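Local structure of aerolysin-like protein (Bombina maxima, 6LH8) at residues V35-K40 with L111-T116; R56-P61 with F83-L88; I66-K71 with A124-S129. The protein is an aerolysin-like toad protein, probably either the pore-forming member that modulates endolysosomes or the paralog that restrains it under oxidizing conditions. One frame throughout, in Å; residues are numbered along the deposited sequence.

Contact 1: residues V35-K40 with L111-T116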
ATOM      1  N   VAL A  35      12.529 -33.724   5.529  1.00 65.43           N
ATOM      2  CA  VAL A  35      13.513 -32.757   5.063  1.00 62.87           C
ATOM      3  C   VAL A  35      13.108 -31.363   5.509  1.00 63.08           C
ATOM      4  O   VAL A  35      11.928 -31.034   5.630  1.00 66.29           O
ATOM      5  CB  VAL A  35      13.665 -32.825   3.532  1.00 64.58           C
ATOM      6  CG1 VAL A  35      14.948 -32.115   3.105  1.00 65.99           C
ATOM      7  CG2 VAL A  35      13.621 -34.253   3.060  1.00 67.88           C
ATOM      8  N   GLU A  36      14.106 -30.516   5.721  1.00 62.56           N
ATOM      9  CA  GLU A  36      13.853 -29.114   5.992  1.00 60.65           C
ATOM     10  C   GLU A  36      13.398 -28.404   4.719  1.00 58.97           C
ATOM     11  O   GLU A  36      13.582 -28.893   3.599  1.00 60.00           O
ATOM     12  CB  GLU A  36      15.104 -28.434   6.559  1.00 61.07           C
ATOM     13  CG  GLU A  36      16.291 -28.431   5.613  1.00 64.07           C
ATOM     14  CD  GLU A  36      17.276 -27.320   5.932  1.00 71.85           C
ATOM     15  OE1 GLU A  36      18.083 -26.965   5.046  1.00 74.37           O
ATOM     16  OE2 GLU A  36      17.245 -26.799   7.072  1.00 72.49           O
ATOM     17  N   PHE A  37      12.798 -27.235   4.908  1.00 53.15           N
ATOM     18  CA  PHE A  37      12.261 -26.445   3.815  1.00 49.02           C
ATOM     19  C   PHE A  37      13.365 -25.612   3.171  1.00 46.83           C
ATOM     20  O   PHE A  37      14.430 -25.391   3.753  1.00 43.78           O
ATOM     21  CB  PHE A  37      11.138 -25.551   4.329  1.00 47.17           C
ATOM     22  CG  PHE A  37      10.276 -24.961   3.248  1.00 43.83           C
ATOM     23  CD1 PHE A  37       9.571 -25.776   2.381  1.00 42.87           C
ATOM     24  CD2 PHE A  37      10.160 -23.587   3.117  1.00 41.90           C
ATOM     25  CE1 PHE A  37       8.771 -25.230   1.395  1.00 44.54           C
ATOM     26  CE2 PHE A  37       9.367 -23.035   2.133  1.00 40.49           C
ATOM     27  CZ  PHE A  37       8.670 -23.857   1.271  1.00 38.92           C
ATOM     28  N   TYR A  38      13.086 -25.135   1.953  1.00 45.73           N
ATOM     29  CA  TYR A  38      14.096 -24.424   1.169  1.00 42.60           C
ATOM     30  C   TYR A  38      14.616 -23.184   1.892  1.00 41.83           C
ATOM     31  O   TYR A  38      15.824 -22.918   1.894  1.00 43.92           O
ATOM     32  CB  TYR A  38      13.529 -24.018  -0.194  1.00 47.14           C
ATOM     33  CG  TYR A  38      12.646 -25.033  -0.892  1.00 42.64           C
ATOM     34  CD1 TYR A  38      13.201 -26.089  -1.611  1.00 38.91           C
ATOM     35  CD2 TYR A  38      11.259 -24.916  -0.867  1.00 42.38           C
ATOM     36  CE1 TYR A  38      12.398 -27.015  -2.273  1.00 43.13           C
ATOM     37  CE2 TYR A  38      10.442 -25.842  -1.528  1.00 43.12           C
ATOM     38  CZ  TYR A  38      11.021 -26.886  -2.230  1.00 45.15           C
ATOM     39  OH  TYR A  38      10.228 -27.799  -2.893  1.00 46.07           O
ATOM     40  N   LEU A  39      13.719 -22.395   2.484  1.00 44.34           N
ATOM     41  CA  LEU A  39      14.079 -21.121   3.089  1.00 39.57           C
ATOM     42  C   LEU A  39      13.478 -21.027   4.479  1.00 34.25           C
ATOM     43  O   LEU A  39      12.386 -21.538   4.738  1.00 36.71           O
ATOM     44  CB  LEU A  39      13.580 -19.907   2.266  1.00 42.14           C
ATOM     45  CG  LEU A  39      14.159 -19.493   0.912  1.00 43.21           C
ATOM     46  CD1 LEU A  39      13.908 -20.534  -0.165  1.00 47.25           C
ATOM     47  CD2 LEU A  39      13.551 -18.165   0.509  1.00 38.95           C
ATOM     48  N   LYS A  40      14.191 -20.337   5.365  1.00 34.15           N
ATOM     49  CA  LYS A  40      13.651 -20.059   6.691  1.00 34.06           C
ATOM     50  C   LYS A  40      12.643 -18.918   6.649  1.00 31.76           C
ATOM     51  O   LYS A  40      11.627 -18.954   7.348  1.00 30.54           O
ATOM     52  CB  LYS A  40      14.788 -19.719   7.654  1.00 31.25           C
ATOM     53  CG  LYS A  40      15.728 -20.882   7.936  1.00 44.21           C
ATOM     54  CD  LYS A  40      15.784 -21.192   9.431  1.00 52.19           C
ATOM     55  CE  LYS A  40      16.416 -22.546   9.680  1.00 50.08           C
ATOM     56  NZ  LYS A  40      17.801 -22.575   9.132  1.00 55.22           N
ATOM     57  N   LEU A 111       3.667 -30.446   0.849  1.00 52.37           N
ATOM     58  CA  LEU A 111       3.480 -29.169   1.524  1.00 50.55           C
ATOM     59  C   LEU A 111       3.356 -28.059   0.491  1.00 45.15           C
ATOM     60  O   LEU A 111       4.177 -27.964  -0.426  1.00 41.70           O
ATOM     61  CB  LEU A 111       4.645 -28.886   2.476  1.00 48.45           C
ATOM     62  CG  LEU A 111       4.647 -27.579   3.260  1.00 49.33           C
ATOM     63  CD1 LEU A 111       5.134 -27.816   4.679  1.00 51.18           C
ATOM     64  CD2 LEU A 111       5.522 -26.551   2.562  1.00 48.93           C
ATOM     65  N   ILE A 112       2.332 -27.223   0.646  1.00 45.21           N
ATOM     66  CA  ILE A 112       2.111 -26.062  -0.209  1.00 38.70           C
ATOM     67  C   ILE A 112       2.063 -24.830   0.679  1.00 33.50           C
ATOM     68  O   ILE A 112       1.286 -24.785   1.639  1.00 39.39           O
ATOM     69  CB  ILE A 112       0.810 -26.188  -1.024  1.00 37.99           C
ATOM     70  CG1 ILE A 112       0.717 -27.563  -1.693  1.00 44.14           C
ATOM     71  CG2 ILE A 112       0.711 -25.081  -2.050  1.00 36.90           C
ATOM     72  CD1 ILE A 112      -0.214 -28.524  -0.977  1.00 50.47           C
ATOM     73  N   VAL A 113       2.893 -23.840   0.366  1.00 32.91           N
ATOM     74  CA  VAL A 113       2.791 -22.513   0.965  1.00 27.75           C
ATOM     75  C   VAL A 113       2.154 -21.590  -0.065  1.00 24.95           C
ATOM     76  O   VAL A 113       2.700 -21.409  -1.157  1.00 26.48           O
ATOM     77  CB  VAL A 113       4.162 -21.960   1.393  1.00 30.81           C
ATOM     78  CG1 VAL A 113       3.968 -20.774   2.317  1.00 26.42           C
ATOM     79  CG2 VAL A 113       5.002 -23.031   2.064  1.00 34.09           C
ATOM     80  N   ILE A 114       1.019 -20.994   0.293  1.00 29.30           N
ATOM     81  CA  ILE A 114       0.321 -20.017  -0.537  1.00 26.99           C
ATOM     82  C   ILE A 114       0.512 -18.661   0.120  1.00 21.85           C
ATOM     83  O   ILE A 114       0.143 -18.475   1.287  1.00 23.10           O
ATOM     84  CB  ILE A 114      -1.177 -20.337  -0.678  1.00 25.41           C
ATOM     85  CG1 ILE A 114      -1.379 -21.762  -1.194  1.00 28.02           C
ATOM     86  CG2 ILE A 114      -1.856 -19.282  -1.587  1.00 24.55           C
ATOM     87  CD1 ILE A 114      -0.990 -21.953  -2.630  1.00 33.60           C
ATOM     88  N   LEU A 115       1.107 -17.723  -0.612  1.00 20.70           N
ATOM     89  CA  LEU A 115       1.421 -16.399  -0.093  1.00 21.40           C
ATOM     90  C   LEU A 115       0.437 -15.389  -0.670  1.00 18.86           C
ATOM     91  O   LEU A 115       0.353 -15.243  -1.892  1.00 20.49           O
ATOM     92  CB  LEU A 115       2.861 -16.025  -0.451  1.00 20.28           C
ATOM     93  CG  LEU A 115       3.820 -17.030   0.190  1.00 27.06           C
ATOM     94  CD1 LEU A 115       4.956 -17.400  -0.740  1.00 29.80           C
ATOM     95  CD2 LEU A 115       4.357 -16.468   1.484  1.00 26.37           C
ATOM     96  N   THR A 116      -0.312 -14.703   0.199  1.00 16.66           N
ATOM     97  CA  THR A 116      -1.306 -13.731  -0.258  1.00 17.57           C
ATOM     98  C   THR A 116      -1.171 -12.414   0.488  1.00 19.56           C
ATOM     99  O   THR A 116      -0.634 -12.356   1.594  1.00 21.74           O
ATOM    100  CB  THR A 116      -2.746 -14.225  -0.059  1.00 17.93           C
ATOM    101  OG1 THR A 116      -2.962 -14.526   1.329  1.00 22.35           O
ATOM    102  CG2 THR A 116      -3.035 -15.438  -0.911  1.00 20.02           C
TER
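Phe37, which reaches across to Leu111 and Val113, is held at its backbone by hydrogen bonding to Glu103, while its ring packs among apolar side chains. With CG anti to the backbone N (chi1 -165°), the ring is carried out of the loop between strands 4-28 and 41-53 and over to strand 110-130. The leading part of the ring does the touching. Its CE1 lies 3.7 Å from CD2 of Leu111, whose side chain runs at about a right angle to that of the phenylalanine. One atom further round, Phe37 CZ comes to 3.8 Å from Val113 CG2. Both methyl groups approach the ring obliquely. The two backbones stay well apart, with the CA atoms of Phe37 and Leu111 9.5 Å from each other, and the side chains bridge that gap. One face of the Phe37 ring is overlain near its rim by Tyr38, whose CD2 sits 3.4 Å above the plane. Tyr38 is itself tethered, since its OH is hydrogen-bonded to Val26 O on strand 4-28. Met101 packs against Phe37 and Pro102 against Val113, and on strand 133-154 Val151 touches Leu111 and Ala149 touches Val113. The contact rests on close packing of a buried ring against two branched side chains and not on directed bonds, so the position of the loop is probably set by its backbone hydrogen bonds, Val35 with Val105, Phe37 with Glu103 and Lys40 with Met101.

Contact 2: residues R56-P61 with F83-L88; sequences RATEVP and FTYGSL
The backbones come nearest at Pro61 and Tyr85, whose CA atoms are 7.6 Å apart, as the connection between strands 41-53 and 65-68 passes the turn that follows strand 81-84. Tyr85 spans the gap with its ring: a chi1 of 173° swings it away from its own backbone N and toward the connection, where Thr58, Val60 and Pro61 receive it. Two carbonyl oxygens come close to the CD2-CE2 side of the ring. Pro61 O lies at the edge, close to the ring plane, 3.5 Å from Tyr85 CD2; it is also hydrogen-bonded to Thr64 OG1. Val60 O comes in obliquely to 3.2 Å from Tyr85 CE2. Ring C-H groups thus meet carbonyl oxygens here, a weakly polar kind of contact. Further out, the methyl CG2 of Thr58 meets the phenol end from the opposite direction, 3.3 Å from Tyr85 OH. Val60 adds an apolar touch, its CG1 3.9 Å from Tyr85 CD2.

Each segment is shaped by a small motif of its own. In the connection an ST turn has Val60 N donating to Thr58 OG1 at 3.0 Å along a nearly straight line (167°), and the same OG1 is hydrogen-bonded to Glu135 OE2 on strand 133-154; these two bonds fix the rotation of the threonine, with CG2 turned to the tyrosine. Beyond strand 81-84, a classic beta bulge sets the backbone N of Ser87 and of Leu88 on the single acceptor Thr84 O. Leu54 touches both Val60 and Tyr85.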
ATOM      1  N   ARG A  56      -8.288  19.392 -14.377  1.00 19.56           N
ATOM      2  CA  ARG A  56      -7.416  19.839 -15.456  1.00 20.40           C
ATOM      3  C   ARG A  56      -7.346  21.356 -15.513  1.00 25.10           C
ATOM      4  O   ARG A  56      -6.264  21.922 -15.710  1.00 24.33           O
ATOM      5  CB  ARG A  56      -7.912  19.258 -16.782  1.00 25.65           C
ATOM      6  CG  ARG A  56      -7.083  19.656 -17.995  1.00 32.77           C
ATOM      7  CD  ARG A  56      -7.356  18.725 -19.176  1.00 32.65           C
ATOM      8  NE  ARG A  56      -6.283  18.796 -20.168  1.00 41.48           N
ATOM      9  CZ  ARG A  56      -6.439  18.523 -21.461  1.00 44.21           C
ATOM     10  NH1 ARG A  56      -7.627  18.152 -21.925  1.00 46.70           N
ATOM     11  NH2 ARG A  56      -5.405  18.620 -22.285  1.00 41.57           N
ATOM     12  N   ALA A  57      -8.480  22.028 -15.303  1.00 21.27           N
ATOM     13  CA  ALA A  57      -8.618  23.484 -15.402  1.00 25.35           C
ATOM     14  C   ALA A  57      -8.501  24.201 -14.059  1.00 27.27           C
ATOM     15  O   ALA A  57      -9.152  25.231 -13.852  1.00 37.28           O
ATOM     16  CB  ALA A  57      -9.951  23.830 -16.054  1.00 30.00           C
ATOM     17  N   THR A  58      -7.661  23.733 -13.145  1.00 26.41           N
ATOM     18  CA  THR A  58      -7.642  24.303 -11.803  1.00 23.22           C
ATOM     19  C   THR A  58      -6.973  25.675 -11.781  1.00 27.62           C
ATOM     20  O   THR A  58      -6.102  25.986 -12.603  1.00 23.90           O
ATOM     21  CB  THR A  58      -6.926  23.362 -10.833  1.00 23.49           C
ATOM     22  OG1 THR A  58      -6.939  23.931  -9.519  1.00 19.43           O
ATOM     23  CG2 THR A  58      -5.478  23.143 -11.255  1.00 22.62           C
ATOM     24  N   GLU A  59      -7.401  26.498 -10.818  1.00 24.32           N
ATOM     25  CA  GLU A  59      -6.789  27.788 -10.524  1.00 25.54           C
ATOM     26  C   GLU A  59      -5.631  27.676  -9.543  1.00 24.49           C
ATOM     27  O   GLU A  59      -4.920  28.662  -9.331  1.00 24.17           O
ATOM     28  CB  GLU A  59      -7.830  28.753  -9.947  1.00 27.37           C
ATOM     29  CG  GLU A  59      -8.943  29.139 -10.891  1.00 34.49           C
ATOM     30  CD  GLU A  59      -8.509  30.197 -11.859  1.00 38.96           C
ATOM     31  OE1 GLU A  59      -8.879  30.101 -13.048  1.00 44.53           O
ATOM     32  OE2 GLU A  59      -7.793  31.123 -11.424  1.00 37.75           O
ATOM     33  N   VAL A  60      -5.449  26.515  -8.919  1.00 22.15           N
ATOM     34  CA  VAL A  60      -4.350  26.354  -7.963  1.00 23.19           C
ATOM     35  C   VAL A  60      -3.029  26.643  -8.677  1.00 23.18           C
ATOM     36  O   VAL A  60      -2.764  26.069  -9.745  1.00 23.84           O
ATOM     37  CB  VAL A  60      -4.370  24.935  -7.369  1.00 19.48           C
ATOM     38  CG1 VAL A  60      -3.099  24.653  -6.583  1.00 18.98           C
ATOM     39  CG2 VAL A  60      -5.609  24.761  -6.494  1.00 19.53           C
ATOM     40  N   PRO A  61      -2.202  27.560  -8.163  1.00 27.37           N
ATOM     41  CA  PRO A  61      -0.959  27.903  -8.866  1.00 25.79           C
ATOM     42  C   PRO A  61       0.014  26.740  -8.902  1.00 25.19           C
ATOM     43  O   PRO A  61       0.167  26.000  -7.930  1.00 22.32           O
ATOM     44  CB  PRO A  61      -0.397  29.066  -8.036  1.00 28.74           C
ATOM     45  CG  PRO A  61      -1.562  29.593  -7.258  1.00 32.51           C
ATOM     46  CD  PRO A  61      -2.430  28.406  -6.984  1.00 24.04           C
ATOM     47  N   PHE A  83       3.136  17.142  -1.213  1.00 21.57           N
ATOM     48  CA  PHE A  83       3.075  17.212  -2.665  1.00 21.75           C
ATOM     49  C   PHE A  83       3.343  18.645  -3.113  1.00 22.13           C
ATOM     50  O   PHE A  83       3.136  19.601  -2.370  1.00 25.15           O
ATOM     51  CB  PHE A  83       1.706  16.763  -3.182  1.00 20.48           C
ATOM     52  CG  PHE A  83       1.292  15.380  -2.728  1.00 20.88           C
ATOM     53  CD1 PHE A  83       1.807  14.255  -3.341  1.00 22.42           C
ATOM     54  CD2 PHE A  83       0.348  15.215  -1.724  1.00 23.31           C
ATOM     55  CE1 PHE A  83       1.411  12.977  -2.939  1.00 22.60           C
ATOM     56  CE2 PHE A  83      -0.056  13.939  -1.305  1.00 22.70           C
ATOM     57  CZ  PHE A  83       0.479  12.817  -1.919  1.00 23.95           C
ATOM     58  N   THR A  84       3.810  18.790  -4.346  1.00 18.85           N
ATOM     59  CA  THR A  84       3.947  20.102  -4.973  1.00 19.43           C
ATOM     60  C   THR A  84       3.192  20.038  -6.291  1.00 22.25           C
ATOM     61  O   THR A  84       3.545  19.245  -7.167  1.00 22.27           O
ATOM     62  CB  THR A  84       5.417  20.476  -5.188  1.00 25.89           C
ATOM     63  OG1 THR A  84       6.057  20.602  -3.919  1.00 25.38           O
ATOM     64  CG2 THR A  84       5.541  21.812  -5.928  1.00 22.84           C
ATOM     65  N   TYR A  85       2.119  20.822  -6.414  1.00 21.10           N
ATOM     66  CA  TYR A  85       1.329  20.779  -7.633  1.00 19.96           C
ATOM     67  C   TYR A  85       2.184  21.173  -8.839  1.00 20.85           C
ATOM     68  O   TYR A  85       2.875  22.197  -8.824  1.00 21.98           O
ATOM     69  CB  TYR A  85       0.104  21.693  -7.516  1.00 19.45           C
ATOM     70  CG  TYR A  85      -0.657  21.810  -8.827  1.00 19.88           C
ATOM     71  CD1 TYR A  85      -1.044  20.662  -9.527  1.00 22.73           C
ATOM     72  CD2 TYR A  85      -0.961  23.051  -9.384  1.00 19.95           C
ATOM     73  CE1 TYR A  85      -1.705  20.754 -10.731  1.00 22.22           C
ATOM     74  CE2 TYR A  85      -1.632  23.146 -10.592  1.00 22.15           C
ATOM     75  CZ  TYR A  85      -2.000  21.984 -11.261  1.00 25.01           C
ATOM     76  OH  TYR A  85      -2.659  22.034 -12.470  1.00 24.11           O
ATOM     77  N   GLY A  86       2.162  20.320  -9.869  1.00 20.32           N
ATOM     78  CA  GLY A  86       2.914  20.538 -11.081  1.00 22.94           C
ATOM     79  C   GLY A  86       4.289  19.897 -11.127  1.00 24.37           C
ATOM     80  O   GLY A  86       4.945  19.974 -12.181  1.00 29.18           O
ATOM     81  N   SER A  87       4.751  19.261 -10.040  1.00 21.40           N
ATOM     82  CA  SER A  87       6.073  18.633 -10.085  1.00 25.93           C
ATOM     83  C   SER A  87       6.267  17.429  -9.162  1.00 25.95           C
ATOM     84  O   SER A  87       7.107  16.576  -9.459  1.00 27.46           O
ATOM     85  CB  SER A  87       7.175  19.661  -9.797  1.00 28.61           C
ATOM     86  OG  SER A  87       7.043  20.258  -8.525  1.00 30.83           O
ATOM     87  N   LEU A  88       5.541  17.329  -8.043  1.00 22.42           N
ATOM     88  CA  LEU A  88       5.625  16.123  -7.211  1.00 22.04           C
ATOM     89  C   LEU A  88       4.209  15.791  -6.758  1.00 22.72           C
ATOM     90  O   LEU A  88       3.706  16.403  -5.814  1.00 22.51           O
ATOM     91  CB  LEU A  88       6.556  16.313  -6.018  1.00 22.37           C
ATOM     92  CG  LEU A  88       7.084  15.079  -5.260  1.00 25.52           C
ATOM     93  CD1 LEU A  88       6.028  14.397  -4.400  1.00 24.71           C
ATOM     94  CD2 LEU A  88       7.722  14.072  -6.203  1.00 26.33           C
TER

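Contact 3: residues I66-K71 with A124-S129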
ATOM      1  N   ILE A  66       1.173  21.085  -0.944  1.00 23.78           N
ATOM      2  CA  ILE A  66      -0.036  20.472  -0.404  1.00 20.88           C
ATOM      3  C   ILE A  66       0.417  19.377   0.547  1.00 23.82           C
ATOM      4  O   ILE A  66       0.858  18.306   0.110  1.00 23.90           O
ATOM      5  CB  ILE A  66      -0.943  19.903  -1.501  1.00 22.19           C
ATOM      6  CG1 ILE A  66      -1.360  21.004  -2.481  1.00 23.00           C
ATOM      7  CG2 ILE A  66      -2.152  19.202  -0.894  1.00 24.77           C
ATOM      8  CD1 ILE A  66      -1.759  20.479  -3.860  1.00 26.00           C
ATOM      9  N   GLN A  67       0.318  19.644   1.847  1.00 24.44           N
ATOM     10  CA  GLN A  67       0.694  18.695   2.889  1.00 26.85           C
ATOM     11  C   GLN A  67      -0.537  17.963   3.396  1.00 27.24           C
ATOM     12  O   GLN A  67      -1.513  18.599   3.806  1.00 27.32           O
ATOM     13  CB  GLN A  67       1.374  19.404   4.063  1.00 27.84           C
ATOM     14  CG  GLN A  67       2.790  19.821   3.803  1.00 34.92           C
ATOM     15  CD  GLN A  67       3.533  20.173   5.079  1.00 40.22           C
ATOM     16  OE1 GLN A  67       4.710  20.529   5.046  1.00 48.54           O
ATOM     17  NE2 GLN A  67       2.846  20.074   6.211  1.00 40.66           N
ATOM     18  N   LEU A  68      -0.484  16.633   3.415  1.00 24.50           N
ATOM     19  CA  LEU A  68      -1.568  15.888   4.036  1.00 28.89           C
ATOM     20  C   LEU A  68      -1.017  14.681   4.772  1.00 30.14           C
ATOM     21  O   LEU A  68       0.114  14.242   4.544  1.00 25.73           O
ATOM     22  CB  LEU A  68      -2.652  15.466   3.033  1.00 32.33           C
ATOM     23  CG  LEU A  68      -2.405  14.553   1.836  1.00 30.27           C
ATOM     24  CD1 LEU A  68      -2.367  13.083   2.240  1.00 28.74           C
ATOM     25  CD2 LEU A  68      -3.535  14.780   0.832  1.00 25.23           C
ATOM     26  N   GLU A  69      -1.844  14.165   5.678  1.00 26.23           N
ATOM     27  CA  GLU A  69      -1.513  13.018   6.511  1.00 30.76           C
ATOM     28  C   GLU A  69      -2.413  11.848   6.141  1.00 28.45           C
ATOM     29  O   GLU A  69      -3.599  11.835   6.508  1.00 30.41           O
ATOM     30  CB  GLU A  69      -1.674  13.378   7.988  1.00 34.59           C
ATOM     31  CG  GLU A  69      -0.798  14.544   8.394  1.00 37.61           C
ATOM     32  CD  GLU A  69      -0.928  14.870   9.856  1.00 44.02           C
ATOM     33  OE1 GLU A  69      -0.660  13.975  10.684  1.00 48.50           O
ATOM     34  OE2 GLU A  69      -1.307  16.018  10.172  1.00 46.89           O
ATOM     35  N   PRO A  70      -1.911  10.866   5.402  1.00 23.88           N
ATOM     36  CA  PRO A  70      -2.749   9.737   4.991  1.00 24.54           C
ATOM     37  C   PRO A  70      -3.190   8.903   6.182  1.00 26.82           C
ATOM     38  O   PRO A  70      -2.638   8.997   7.281  1.00 28.54           O
ATOM     39  CB  PRO A  70      -1.829   8.922   4.076  1.00 24.55           C
ATOM     40  CG  PRO A  70      -0.739   9.857   3.681  1.00 27.25           C
ATOM     41  CD  PRO A  70      -0.555  10.787   4.835  1.00 26.38           C
ATOM     42  N   LYS A  71      -4.211   8.073   5.938  1.00 28.79           N
ATOM     43  CA  LYS A  71      -4.642   7.084   6.925  1.00 31.22           C
ATOM     44  C   LYS A  71      -3.716   5.873   6.956  1.00 35.75           C
ATOM     45  O   LYS A  71      -3.405   5.358   8.038  1.00 36.31           O
ATOM     46  CB  LYS A  71      -6.075   6.615   6.636  1.00 32.51           C
ATOM     47  CG  LYS A  71      -7.125   7.716   6.582  1.00 35.84           C
ATOM     48  CD  LYS A  71      -8.539   7.173   6.839  1.00 38.55           C
ATOM     49  CE  LYS A  71      -8.871   5.980   5.952  1.00 40.01           C
ATOM     50  NZ  LYS A  71     -10.348   5.749   5.846  1.00 41.60           N
ATOM     51  N   ALA A 124     -10.206   9.988  -1.906  1.00 17.32           N
ATOM     52  CA  ALA A 124     -11.037  10.881  -1.098  1.00 20.03           C
ATOM     53  C   ALA A 124     -10.880  12.316  -1.587  1.00 16.79           C
ATOM     54  O   ALA A 124      -9.853  12.661  -2.177  1.00 18.72           O
ATOM     55  CB  ALA A 124     -10.682  10.794   0.393  1.00 17.72           C
ATOM     56  N   PRO A 125     -11.895  13.161  -1.379  1.00 16.35           N
ATOM     57  CA  PRO A 125     -11.752  14.583  -1.718  1.00 18.25           C
ATOM     58  C   PRO A 125     -10.786  15.293  -0.782  1.00 18.57           C
ATOM     59  O   PRO A 125     -10.655  14.959   0.395  1.00 20.01           O
ATOM     60  CB  PRO A 125     -13.175  15.140  -1.551  1.00 20.87           C
ATOM     61  CG  PRO A 125     -14.084  13.929  -1.394  1.00 21.43           C
ATOM     62  CD  PRO A 125     -13.217  12.862  -0.800  1.00 18.29           C
ATOM     63  N   VAL A 126     -10.096  16.291  -1.320  1.00 16.55           N
ATOM     64  CA  VAL A 126      -9.167  17.097  -0.531  1.00 17.56           C
ATOM     65  C   VAL A 126      -9.522  18.554  -0.766  1.00 19.05           C
ATOM     66  O   VAL A 126      -9.358  19.065  -1.882  1.00 19.75           O
ATOM     67  CB  VAL A 126      -7.700  16.825  -0.883  1.00 18.31           C
ATOM     68  CG1 VAL A 126      -6.806  17.592   0.067  1.00 22.43           C
ATOM     69  CG2 VAL A 126      -7.386  15.319  -0.791  1.00 17.67           C
ATOM     70  N   GLU A 127     -10.018  19.226   0.268  1.00 21.79           N
ATOM     71  CA  GLU A 127     -10.332  20.639   0.137  1.00 21.75           C
ATOM     72  C   GLU A 127      -9.051  21.446   0.330  1.00 21.48           C
ATOM     73  O   GLU A 127      -8.346  21.284   1.331  1.00 24.03           O
ATOM     74  CB  GLU A 127     -11.444  21.037   1.117  1.00 24.54           C
ATOM     75  CG  GLU A 127     -12.793  20.454   0.684  1.00 30.07           C
ATOM     76  CD  GLU A 127     -13.968  20.904   1.532  1.00 36.56           C
ATOM     77  OE1 GLU A 127     -13.744  21.358   2.671  1.00 36.30           O
ATOM     78  OE2 GLU A 127     -15.118  20.793   1.054  1.00 37.08           O
ATOM     79  N   ILE A 128      -8.717  22.255  -0.677  1.00 20.07           N
ATOM     80  CA  ILE A 128      -7.489  23.037  -0.730  1.00 23.82           C
ATOM     81  C   ILE A 128      -7.885  24.500  -0.750  1.00 24.30           C
ATOM     82  O   ILE A 128      -8.801  24.882  -1.478  1.00 22.67           O
ATOM     83  CB  ILE A 128      -6.669  22.699  -1.995  1.00 22.55           C
ATOM     84  CG1 ILE A 128      -6.200  21.240  -1.972  1.00 27.14           C
ATOM     85  CG2 ILE A 128      -5.522  23.692  -2.198  1.00 32.35           C
ATOM     86  CD1 ILE A 128      -5.571  20.840  -0.693  1.00 28.06           C
ATOM     87  N   SER A 129      -7.193  25.327   0.021  1.00 26.36           N
ATOM     88  CA  SER A 129      -7.327  26.763  -0.155  1.00 25.29           C
ATOM     89  C   SER A 129      -5.941  27.387  -0.142  1.00 23.73           C
ATOM     90  O   SER A 129      -5.109  27.044   0.702  1.00 25.56           O
ATOM     91  CB  SER A 129      -8.217  27.380   0.923  1.00 30.36           C
ATOM     92  OG  SER A 129      -7.532  27.467   2.148  1.00 37.39           O
TER
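Where the small two-stranded sheet of 65-68 and 81-84 lies against the long five-stranded one, Ile66 and Leu68 turn their side chains toward Ile128 and Val126 on strand 110-130. This is packing between two beta layers, and all four residues are buried. The tighter pair is Ile66 and Ile128, whose side chains cross at about a right angle. The branch methyl CG2 of Ile66, anti to its own N, comes to 3.8 Å from CD1 of Ile128. In Ile128, chi1 of -64° and chi2 of -49° together bring that terminal methyl to Ile66. Leu68 and Val126 are more loosely apposed, with Leu68 CD2 4.2 Å from Val126 CG2, and their CA atoms are also the farther apart, at 8.9 Å against 7.9 Å for the isoleucines. The surrounding strands of the large sheet enlarge the apolar layer: Tyr139 of strand 133-154 and Ile52 of strand 41-53 touch both Leu68 and Val126, and Val5 of strand 4-28 touches both Val126 and Ile128, while strand 81-84 borders strand 65-68 through backbone hydrogen bonds to Ile66 and Leu68.

Contacts 2 and 3 sit together at one end of this elongated, all-beta chain, their centres about 13 Å apart, whereas contact 1 lies on the opposite side of the chain's centre, about 48 Å from contact 2 and 42 Å from contact 3 between centres. Strand 110-130 runs the distance: it supplies 111-116 to contact 1 and 124-129 to contact 3. Strands 65-68 and 81-84 join contacts 2 and 3 directly, with a probable hydrogen bond from Ile66 N to Phe83 O at 2.8 Å. Along the chain contact 2 is nested within contact 1, and contact 3 interleaves with both. The long sheet appears to be packed at one end by the 35-40 loop and at the other by the small two-stranded sheet.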